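Local coordinates for PF04016 domain protein (Desulfitobacterium hafniense, PDB 3L5O), which is of unknown function but may take part in heavy-metal chelation, through an active site formed where an enolase-like and a Rossmann-like fold meet, at residues 138-143 and 158-163; 144-149 and 189-194; 220-225 and 234-239. All coordinates share one frame; numbering follows the deposited sequence. Where two conformers were deposited one is given.

Contact 1 of 3, residues 138-143 and 158-163; sequences EVKGKK and EPICDL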
loop_
_atom_site.group_PDB
_atom_site.type_symbol
_atom_site.label_atom_id
_atom_site.label_comp_id
_atom_site.label_asym_id
_atom_site.label_seq_id
_atom_site.Cartn_x
_atom_site.Cartn_y
_atom_site.Cartn_z
ATOM N N GLU A 138 -3.036 21.381 -7.146
ATOM C CA GLU A 138 -4.437 21.014 -6.988
ATOM C C GLU A 138 -5.003 21.254 -5.592
ATOM O O GLU A 138 -6.166 21.618 -5.452
ATOM C CB GLU A 138 -4.602 19.547 -7.308
ATOM C CG GLU A 138 -6.001 19.202 -7.737
ATOM C CD GLU A 138 -6.102 17.753 -8.093
ATOM O OE1 GLU A 138 -5.581 16.941 -7.298
ATOM O OE2 GLU A 138 -6.683 17.446 -9.158
ATOM N N VAL A 139 -4.171 21.047 -4.573
ATOM C CA VAL A 139 -4.603 21.108 -3.182
ATOM C C VAL A 139 -4.402 22.466 -2.538
ATOM O O VAL A 139 -4.716 22.622 -1.368
ATOM C CB VAL A 139 -3.889 20.038 -2.318
ATOM C CG1 VAL A 139 -4.108 18.651 -2.883
ATOM C CG2 VAL A 139 -2.391 20.340 -2.171
ATOM N N LYS A 140 -3.871 23.434 -3.286
ATOM C CA LYS A 140 -3.609 24.767 -2.773
ATOM C C LYS A 140 -4.895 25.377 -2.233
ATOM O O LYS A 140 -5.888 25.423 -2.948
ATOM C CB LYS A 140 -3.071 25.695 -3.893
ATOM C CG LYS A 140 -1.552 25.680 -4.113
ATOM C CD LYS A 140 -1.066 26.982 -4.822
ATOM C CE LYS A 140 0.402 27.338 -4.475
ATOM N NZ LYS A 140 1.376 26.263 -4.862
ATOM N N GLY A 141 -4.861 25.842 -0.986
ATOM C CA GLY A 141 -5.993 26.463 -0.330
ATOM C C GLY A 141 -7.086 25.512 0.132
ATOM O O GLY A 141 -8.102 25.946 0.644
ATOM N N LYS A 142 -6.866 24.214 -0.009
ATOM C CA LYS A 142 -7.895 23.216 0.265
ATOM C C LYS A 142 -7.605 22.482 1.558
ATOM O O LYS A 142 -6.526 22.602 2.123
ATOM C CB LYS A 142 -7.991 22.235 -0.897
ATOM C CG LYS A 142 -8.286 22.882 -2.237
ATOM C CD LYS A 142 -9.580 23.676 -2.208
ATOM C CE LYS A 142 -10.122 23.878 -3.601
ATOM N NZ LYS A 142 -11.161 24.959 -3.639
ATOM N N LYS A 143 -8.601 21.772 2.051
ATOM C CA LYS A 143 -8.434 20.940 3.233
ATOM C C LYS A 143 -7.963 19.521 2.890
ATOM O O LYS A 143 -8.619 18.767 2.153
ATOM C CB LYS A 143 -9.716 20.908 4.062
ATOM C CG LYS A 143 -9.537 20.176 5.391
ATOM C CD LYS A 143 -10.539 20.618 6.479
ATOM C CE LYS A 143 -10.365 19.806 7.798
ATOM N NZ LYS A 143 -9.193 20.277 8.592
ATOM N N GLU A 158 2.203 21.609 4.181
ATOM C CA GLU A 158 1.662 22.558 5.156
ATOM C C GLU A 158 1.661 24.042 4.716
ATOM O O GLU A 158 0.694 24.742 5.015
ATOM C CB GLU A 158 2.321 22.434 6.541
ATOM C CG GLU A 158 1.559 23.152 7.680
ATOM C CD GLU A 158 0.076 22.705 7.863
ATOM O OE1 GLU A 158 -0.845 23.197 7.120
ATOM O OE2 GLU A 158 -0.193 21.880 8.789
ATOM N N PRO A 159 2.690 24.515 4.007
ATOM C CA PRO A 159 2.721 25.916 3.552
ATOM C C PRO A 159 1.619 26.285 2.551
ATOM O O PRO A 159 1.221 27.437 2.533
ATOM C CB PRO A 159 4.092 26.036 2.882
ATOM C CG PRO A 159 4.875 24.858 3.374
ATOM C CD PRO A 159 3.907 23.789 3.601
ATOM N N ILE A 160 1.121 25.316 1.783
ATOM C CA ILE A 160 0.158 25.566 0.699
ATOM C C ILE A 160 -1.280 25.106 0.935
ATOM O O ILE A 160 -2.135 25.399 0.126
ATOM C CB ILE A 160 0.657 24.923 -0.620
ATOM C CG1 ILE A 160 0.642 23.403 -0.545
ATOM C CG2 ILE A 160 2.063 25.459 -0.975
ATOM C CD1 ILE A 160 1.086 22.741 -1.823
ATOM N N CYS A 161 -1.557 24.379 2.007
ATOM C CA CYS A 161 -2.904 23.915 2.262
ATOM C C CYS A 161 -3.175 23.806 3.748
ATOM O O CYS A 161 -2.297 24.062 4.577
ATOM C CB CYS A 161 -3.164 22.591 1.537
ATOM S SG CYS A 161 -2.273 21.100 2.113
ATOM N N ASP A 162 -4.422 23.490 4.069
ATOM C CA ASP A 162 -4.869 23.190 5.421
ATOM C C ASP A 162 -4.677 21.667 5.628
ATOM O O ASP A 162 -5.527 20.852 5.278
ATOM C CB ASP A 162 -6.332 23.631 5.566
ATOM C CG ASP A 162 -6.933 23.328 6.936
ATOM O OD1 ASP A 162 -6.226 22.799 7.824
ATOM O OD2 ASP A 162 -8.141 23.592 7.191
ATOM N N LEU A 163 -3.538 21.320 6.203
ATOM C CA LEU A 163 -3.097 19.929 6.325
ATOM C C LEU A 163 -3.367 19.362 7.702
ATOM O O LEU A 163 -3.030 19.999 8.714
ATOM C CB LEU A 163 -1.588 19.836 6.051
ATOM C CG LEU A 163 -0.917 18.454 6.177
ATOM C CD1 LEU A 163 -1.416 17.489 5.149
ATOM C CD2 LEU A 163 0.591 18.639 6.118
HETATM O O HOH W 1 -7.053 19.548 7.427
#

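Contact 2 of 3, residues 144-149 and 189-194; sequences VGVVGH and YVYITC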
loop_
_atom_site.group_PDB
_atom_site.type_symbol
_atom_site.label_atom_id
_atom_site.label_comp_id
_atom_site.label_asym_id
_atom_site.label_seq_id
_atom_site.Cartn_x
_atom_site.Cartn_y
_atom_site.Cartn_z
ATOM N N VAL A 144 -6.821 19.156 3.445
ATOM C CA VAL A 144 -6.143 17.899 3.092
ATOM C C VAL A 144 -5.901 17.019 4.328
ATOM O O VAL A 144 -5.426 17.475 5.378
ATOM C CB VAL A 144 -4.781 18.165 2.400
ATOM C CG1 VAL A 144 -4.039 16.864 2.107
ATOM C CG2 VAL A 144 -4.978 18.985 1.127
ATOM N N GLY A 145 -6.259 15.753 4.208
ATOM C CA GLY A 145 -6.092 14.811 5.295
ATOM C C GLY A 145 -5.156 13.720 4.811
ATOM O O GLY A 145 -5.382 13.161 3.746
ATOM N N VAL A 146 -4.135 13.410 5.604
ATOM C CA VAL A 146 -3.161 12.350 5.313
ATOM C C VAL A 146 -3.130 11.348 6.462
ATOM O O VAL A 146 -2.906 11.721 7.601
ATOM C CB VAL A 146 -1.741 12.917 5.141
ATOM C CG1 VAL A 146 -0.736 11.768 4.915
ATOM C CG2 VAL A 146 -1.697 13.915 3.974
ATOM N N VAL A 147 -3.344 10.067 6.158
ATOM C CA VAL A 147 -3.231 9.002 7.149
ATOM C C VAL A 147 -1.933 8.214 6.882
ATOM O O VAL A 147 -1.764 7.658 5.818
ATOM C CB VAL A 147 -4.429 8.049 7.072
ATOM C CG1 VAL A 147 -4.328 6.943 8.102
ATOM C CG2 VAL A 147 -5.750 8.806 7.233
ATOM N N GLY A 148 -1.030 8.209 7.863
ATOM C CA GLY A 148 0.247 7.550 7.765
ATOM C C GLY A 148 1.399 8.488 7.948
ATOM O O GLY A 148 1.264 9.726 7.955
ATOM N N HIS A 149 2.556 7.884 8.113
ATOM C CA HIS A 149 3.791 8.620 8.271
ATOM C C HIS A 149 4.511 8.678 6.901
ATOM O O HIS A 149 4.864 7.647 6.325
ATOM C CB HIS A 149 4.662 7.968 9.343
ATOM C CG HIS A 149 5.950 8.689 9.572
ATOM N ND1 HIS A 149 7.181 8.118 9.314
ATOM C CD2 HIS A 149 6.197 9.959 9.975
ATOM C CE1 HIS A 149 8.131 9.002 9.577
ATOM N NE2 HIS A 149 7.562 10.124 9.982
ATOM N N TYR A 189 -9.289 16.562 -0.112
ATOM C CA TYR A 189 -8.357 15.570 -0.657
ATOM C C TYR A 189 -7.843 14.726 0.486
ATOM O O TYR A 189 -7.505 15.251 1.543
ATOM C CB TYR A 189 -7.172 16.229 -1.356
ATOM C CG TYR A 189 -7.570 16.964 -2.595
ATOM C CD1 TYR A 189 -7.664 16.297 -3.811
ATOM C CD2 TYR A 189 -7.923 18.319 -2.553
ATOM C CE1 TYR A 189 -8.061 16.954 -4.959
ATOM C CE2 TYR A 189 -8.336 19.000 -3.723
ATOM C CZ TYR A 189 -8.411 18.290 -4.910
ATOM O OH TYR A 189 -8.812 18.907 -6.068
ATOM N N VAL A 190 -7.768 13.423 0.264
ATOM C CA VAL A 190 -7.294 12.485 1.289
ATOM C C VAL A 190 -6.255 11.533 0.705
ATOM O O VAL A 190 -6.444 10.989 -0.374
ATOM C CB VAL A 190 -8.473 11.680 1.877
ATOM C CG1 VAL A 190 -7.982 10.660 2.870
ATOM C CG2 VAL A 190 -9.481 12.619 2.520
ATOM N N TYR A 191 -5.154 11.360 1.421
ATOM C CA TYR A 191 -4.138 10.351 1.128
ATOM C C TYR A 191 -4.036 9.367 2.281
ATOM O O TYR A 191 -3.937 9.771 3.445
ATOM C CB TYR A 191 -2.760 11.017 0.945
ATOM C CG TYR A 191 -2.789 12.104 -0.073
ATOM C CD1 TYR A 191 -3.301 13.363 0.266
ATOM C CD2 TYR A 191 -2.352 11.892 -1.379
ATOM C CE1 TYR A 191 -3.383 14.374 -0.652
ATOM C CE2 TYR A 191 -2.409 12.929 -2.322
ATOM C CZ TYR A 191 -2.939 14.167 -1.944
ATOM O OH TYR A 191 -3.050 15.217 -2.825
ATOM N N ILE A 192 -4.000 8.077 1.970
ATOM C CA ILE A 192 -3.980 7.052 2.982
ATOM C C ILE A 192 -2.840 6.083 2.683
ATOM O O ILE A 192 -2.753 5.524 1.589
ATOM C CB ILE A 192 -5.316 6.270 3.022
ATOM C CG1 ILE A 192 -6.519 7.191 3.257
ATOM C CG2 ILE A 192 -5.289 5.193 4.124
ATOM C CD1 ILE A 192 -7.853 6.526 2.880
ATOM N N THR A 193 -1.997 5.865 3.677
ATOM C CA THR A 193 -1.006 4.828 3.607
ATOM C C THR A 193 -1.563 3.422 3.307
ATOM O O THR A 193 -2.615 2.998 3.808
ATOM C CB THR A 193 -0.201 4.767 4.896
ATOM O OG1 THR A 193 0.713 3.670 4.814
ATOM C CG2 THR A 193 -1.112 4.453 6.156
ATOM N N CYS A 194 -0.812 2.687 2.503
ATOM C CA CYS A 194 -1.205 1.329 2.109
ATOM C C CYS A 194 -1.125 0.400 3.341
ATOM O O CYS A 194 -1.691 -0.687 3.320
ATOM C CB CYS A 194 -0.301 0.837 0.980
ATOM S SG CYS A 194 1.453 0.761 1.447
#

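Contact 3 of 3, residues 220-225 and 234-239; sequences PGTPLA and QELSGF. With EDO (1,2-ethanediol), chain F.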
loop_
_atom_site.group_PDB
_atom_site.type_symbol
_atom_site.label_atom_id
_atom_site.label_comp_id
_atom_site.label_asym_id
_atom_site.label_seq_id
_atom_site.Cartn_x
_atom_site.Cartn_y
_atom_site.Cartn_z
ATOM N N PRO A 220 4.712 1.774 -0.975
ATOM C CA PRO A 220 5.251 0.611 -1.680
ATOM C C PRO A 220 4.341 -0.624 -1.722
ATOM O O PRO A 220 4.435 -1.412 -2.676
ATOM C CB PRO A 220 6.518 0.304 -0.878
ATOM C CG PRO A 220 6.888 1.589 -0.265
ATOM C CD PRO A 220 5.612 2.223 0.111
ATOM N N GLY A 221 3.483 -0.770 -0.711
ATOM C CA GLY A 221 2.514 -1.836 -0.602
ATOM C C GLY A 221 1.141 -1.571 -1.223
ATOM O O GLY A 221 0.185 -2.318 -0.990
ATOM N N THR A 222 1.051 -0.551 -2.060
ATOM C CA THR A 222 -0.169 -0.250 -2.786
ATOM C C THR A 222 -0.272 -1.182 -3.990
ATOM O O THR A 222 0.655 -1.236 -4.816
ATOM C CB THR A 222 -0.129 1.184 -3.287
ATOM O OG1 THR A 222 0.005 2.085 -2.162
ATOM C CG2 THR A 222 -1.429 1.542 -3.988
ATOM N N PRO A 223 -1.370 -1.933 -4.072
ATOM C CA PRO A 223 -1.665 -2.719 -5.272
ATOM C C PRO A 223 -2.099 -1.841 -6.430
ATOM O O PRO A 223 -2.934 -0.954 -6.256
ATOM C CB PRO A 223 -2.800 -3.669 -4.814
ATOM C CG PRO A 223 -2.977 -3.462 -3.343
ATOM C CD PRO A 223 -2.384 -2.131 -3.017
ATOM N N LEU A 224 -1.540 -2.101 -7.603
ATOM C CA LEU A 224 -1.812 -1.331 -8.792
ATOM C C LEU A 224 -2.971 -1.977 -9.544
ATOM O O LEU A 224 -2.852 -2.402 -10.707
ATOM C CB LEU A 224 -0.530 -1.222 -9.619
ATOM C CG LEU A 224 0.606 -0.453 -8.902
ATOM C CD1 LEU A 224 1.927 -0.663 -9.590
ATOM C CD2 LEU A 224 0.324 1.055 -8.791
ATOM N N ALA A 225 -4.102 -2.010 -8.838
ATOM C CA ALA A 225 -5.255 -2.836 -9.129
ATOM C C ALA A 225 -6.434 -1.906 -9.418
ATOM O O ALA A 225 -7.116 -1.439 -8.482
ATOM C CB ALA A 225 -5.563 -3.694 -7.930
ATOM N N GLN A 234 -9.747 6.825 -5.941
ATOM C CA GLN A 234 -9.575 7.466 -7.247
ATOM C C GLN A 234 -8.123 7.548 -7.724
ATOM O O GLN A 234 -7.868 7.956 -8.851
ATOM C CB GLN A 234 -10.215 8.850 -7.267
ATOM C CG GLN A 234 -11.718 8.833 -7.031
ATOM C CD GLN A 234 -12.084 8.697 -5.563
ATOM O OE1 GLN A 234 -11.607 9.456 -4.732
ATOM N NE2 GLN A 234 -12.960 7.737 -5.252
ATOM N N GLU A 235 -7.168 7.153 -6.886
ATOM C CA GLU A 235 -5.768 7.117 -7.310
ATOM C C GLU A 235 -4.963 6.128 -6.478
ATOM O O GLU A 235 -5.188 5.934 -5.284
ATOM C CB GLU A 235 -5.125 8.523 -7.250
ATOM C CG GLU A 235 -3.637 8.581 -7.644
ATOM C CD GLU A 235 -3.042 9.993 -7.565
ATOM O OE1 GLU A 235 -3.502 10.866 -8.296
ATOM O OE2 GLU A 235 -2.098 10.225 -6.782
ATOM N N LEU A 236 -3.992 5.517 -7.127
ATOM C CA LEU A 236 -3.133 4.549 -6.490
ATOM C C LEU A 236 -1.710 4.909 -6.826
ATOM O O LEU A 236 -1.320 4.958 -7.989
ATOM C CB LEU A 236 -3.447 3.137 -6.997
ATOM C CG LEU A 236 -4.895 2.683 -6.843
ATOM C CD1 LEU A 236 -5.136 1.450 -7.695
ATOM C CD2 LEU A 236 -5.256 2.446 -5.390
ATOM N N SER A 237 -0.936 5.185 -5.791
ATOM C CA SER A 237 0.446 5.609 -5.937
ATOM C C SER A 237 1.341 4.586 -5.274
ATOM O O SER A 237 1.481 4.587 -4.068
ATOM C CB SER A 237 0.632 6.983 -5.288
ATOM O OG SER A 237 -0.034 7.980 -6.040
ATOM N N GLY A 238 1.931 3.709 -6.061
ATOM C CA GLY A 238 2.781 2.669 -5.521
ATOM C C GLY A 238 4.164 2.628 -6.124
ATOM O O GLY A 238 4.790 3.643 -6.389
ATOM N N PHE A 239 4.607 1.416 -6.397
ATOM C CA PHE A 239 6.012 1.123 -6.591
ATOM C C PHE A 239 6.137 -0.106 -7.504
ATOM O O PHE A 239 5.479 -1.111 -7.289
ATOM C CB PHE A 239 6.662 0.849 -5.231
ATOM C CG PHE A 239 8.144 0.652 -5.298
ATOM C CD1 PHE A 239 8.980 1.726 -5.542
ATOM C CD2 PHE A 239 8.699 -0.609 -5.118
ATOM C CE1 PHE A 239 10.344 1.561 -5.617
ATOM C CE2 PHE A 239 10.064 -0.791 -5.182
ATOM C CZ PHE A 239 10.893 0.296 -5.428
HETATM C C1 EDO F . 4.699 5.739 -3.254
HETATM O O1 EDO F . 5.806 4.940 -2.863
HETATM C C2 EDO F . 5.025 6.708 -4.382
HETATM O O2 EDO F . 4.253 6.490 -5.564
HETATM O O HOH W 2 3.007 -0.571 -4.958
#

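Contact 1 of 3, residues 138-143 and 158-163
Two backbone hydrogen bonds tie the loop 138-143 to residues 158-163. Gly141 N donates to Ile160 O at 3.0 Å and lies in the plane of that carbonyl, with the N-H pointing almost straight at the oxygen (166°). Asp162 N donates to Lys142 O, also at 3.0 Å. Val139 to Lys142 form a type II beta turn, with Lys140 and Gly141 at its corners; Gly141 has the positive phi. Lys142 N closes the turn on Val139 O. The carbonyl of Ile160 also takes a CA-H contact from Lys140 CA at 3.3 Å.

The charged contact is looser. Lys143 NZ and Asp162 OD2 form a long salt bridge at 3.7 Å. The lysine chain runs out extended and bends only at its last torsion (chi4 78°), which turns NZ back to the aspartate. A water lies between Lys143 NZ and Asp162 O, 2.9 Å from the latter, and probably links the two.

The apolar contacts centre on Val139, which is buried. Val139 CG2 meets Ile160 CD1 at 4.2 Å and comes near Cys161 SG. Leu157 of helix 153-157 and Tyr191 also touch Val139.

Lys143 and Asp162 make a parallel bridge, where strands 143-147 and 162-167 begin side by side, joined through helix 153-157 as a beta-alpha-beta unit of the Rossmann-like fold.

Contact 2 of 3, residues 144-149 and 189-194
The ring of Tyr191 lies beside Val144 and Val146 on one face of the sheet. Val144 CG1 approaches the ring at its edge, near the ring plane, and is 3.8 Å from Tyr191 CE1. That methyl is anti to the valine's backbone N (chi1 177°), which carries it across to the tyrosine. Val146 CG2 reaches Tyr191 CD1 obliquely at 4.1 Å. The far end of the ring is held elsewhere: Tyr191 OH is hydrogen-bonded to Ser135 OG, and Phe132 meets the ring with its plane turned by about 50°. Tyr189 begins on the same face, but its ring swings away from Val144, and only its CB lies near Val144 CG2.

The backbones beneath are parallel strands, 6° apart in direction. They are the central neighbours 143-147 and 189-193 of a Rossmann-like sheet, where the chain crosses over from one half to the other. Four hydrogen bonds join them. Gly145 and Val147 each use both N-H and C=O in the pairing; Val147 N donates to Tyr191 O at 2.8 Å.

On the opposite face, Val147 CB packs on Ile192 CG2 at 4.2 Å, and Leu205 of helix 202-208 touches both. Val190 CG1 sits 3.7 Å from Gly145 O. At the C-terminal end Thr193 CG2 rests 3.7 Å from Gly148 CA. A CB on Gly148 would clash with Thr193 and jam against Val147 O; the backbone angles alone call for glycine. Thr193 OG1 accepts from Ala195 N at the turn into helix 195-199. A bound imidazole, probably from the crystallisation liquor, lies about 3 Å from this side chain; such molecules often mark pockets.

Contact 3 of 3, residues 220-225 and 234-239
The loop that leaves strand 214-218 of the Rossmann-like sheet folds over the neighbouring strand 235-241. Leu236 carries much of the contact. Its CD1 lies 3.6 Å from both Pro223 O and Ala225 O, while its CB meets Thr222 CG2 at 4.0 Å. The leucine CG stands anti to the carbonyl carbon (chi1 -56°), and the branch rises to the inverse gamma turn centred on Leu224. With an alanine here, CD1 and CD2 go, which is likely to open a gap under the carbonyls of Pro223 and Ala225 and to leave Thr222 CG2 with less apolar cover. Thr222 OG1 has its hydrogen-bond partner in Gly219 O.

Further along, Leu224 CD2 comes within 4.1 Å of Gly238 N; a side chain on Gly238 would press on Thr222 O. Pro220 CA packs on Phe239 CB at 3.8 Å. A water accepts from Phe239 N at 2.9 Å and lies 2.8 Å from Pro220 O, so it probably joins loop to strand. A 1,2-ethanediol, probably from the crystallisation liquor, donates through O2 to Gly238 O. Asn102 and Asn106 also hydrogen-bond to the loop. It lies at the C-terminal end of a strand in the parallel part of the sheet, the usual place for binding sites in Rossmann-like folds.

All three contacts reach the same seven-stranded mixed sheet. Contact 1 joins the starts of strands 162-167 and 143-147, contact 2 pairs 143-147 with 189-193, and contact 3 lies on 235-241, beyond strand 214-218. Contacts 1 and 2 interleave along the chain; contact 3 follows both. Centres are 13 Å apart from contact 1 to contact 2 and again from contact 2 to contact 3, and 23 Å between contacts 1 and 3. Contacts 1 and 2 touch where Cys161 SG packs on Val144 CG2. Cys194 bridges contacts 2 and 3, with its SG near Gly221 N. The series thus runs from the sheet's outer N-terminal end toward the chain's centre, where strand-end loops gather, consistent with a site there.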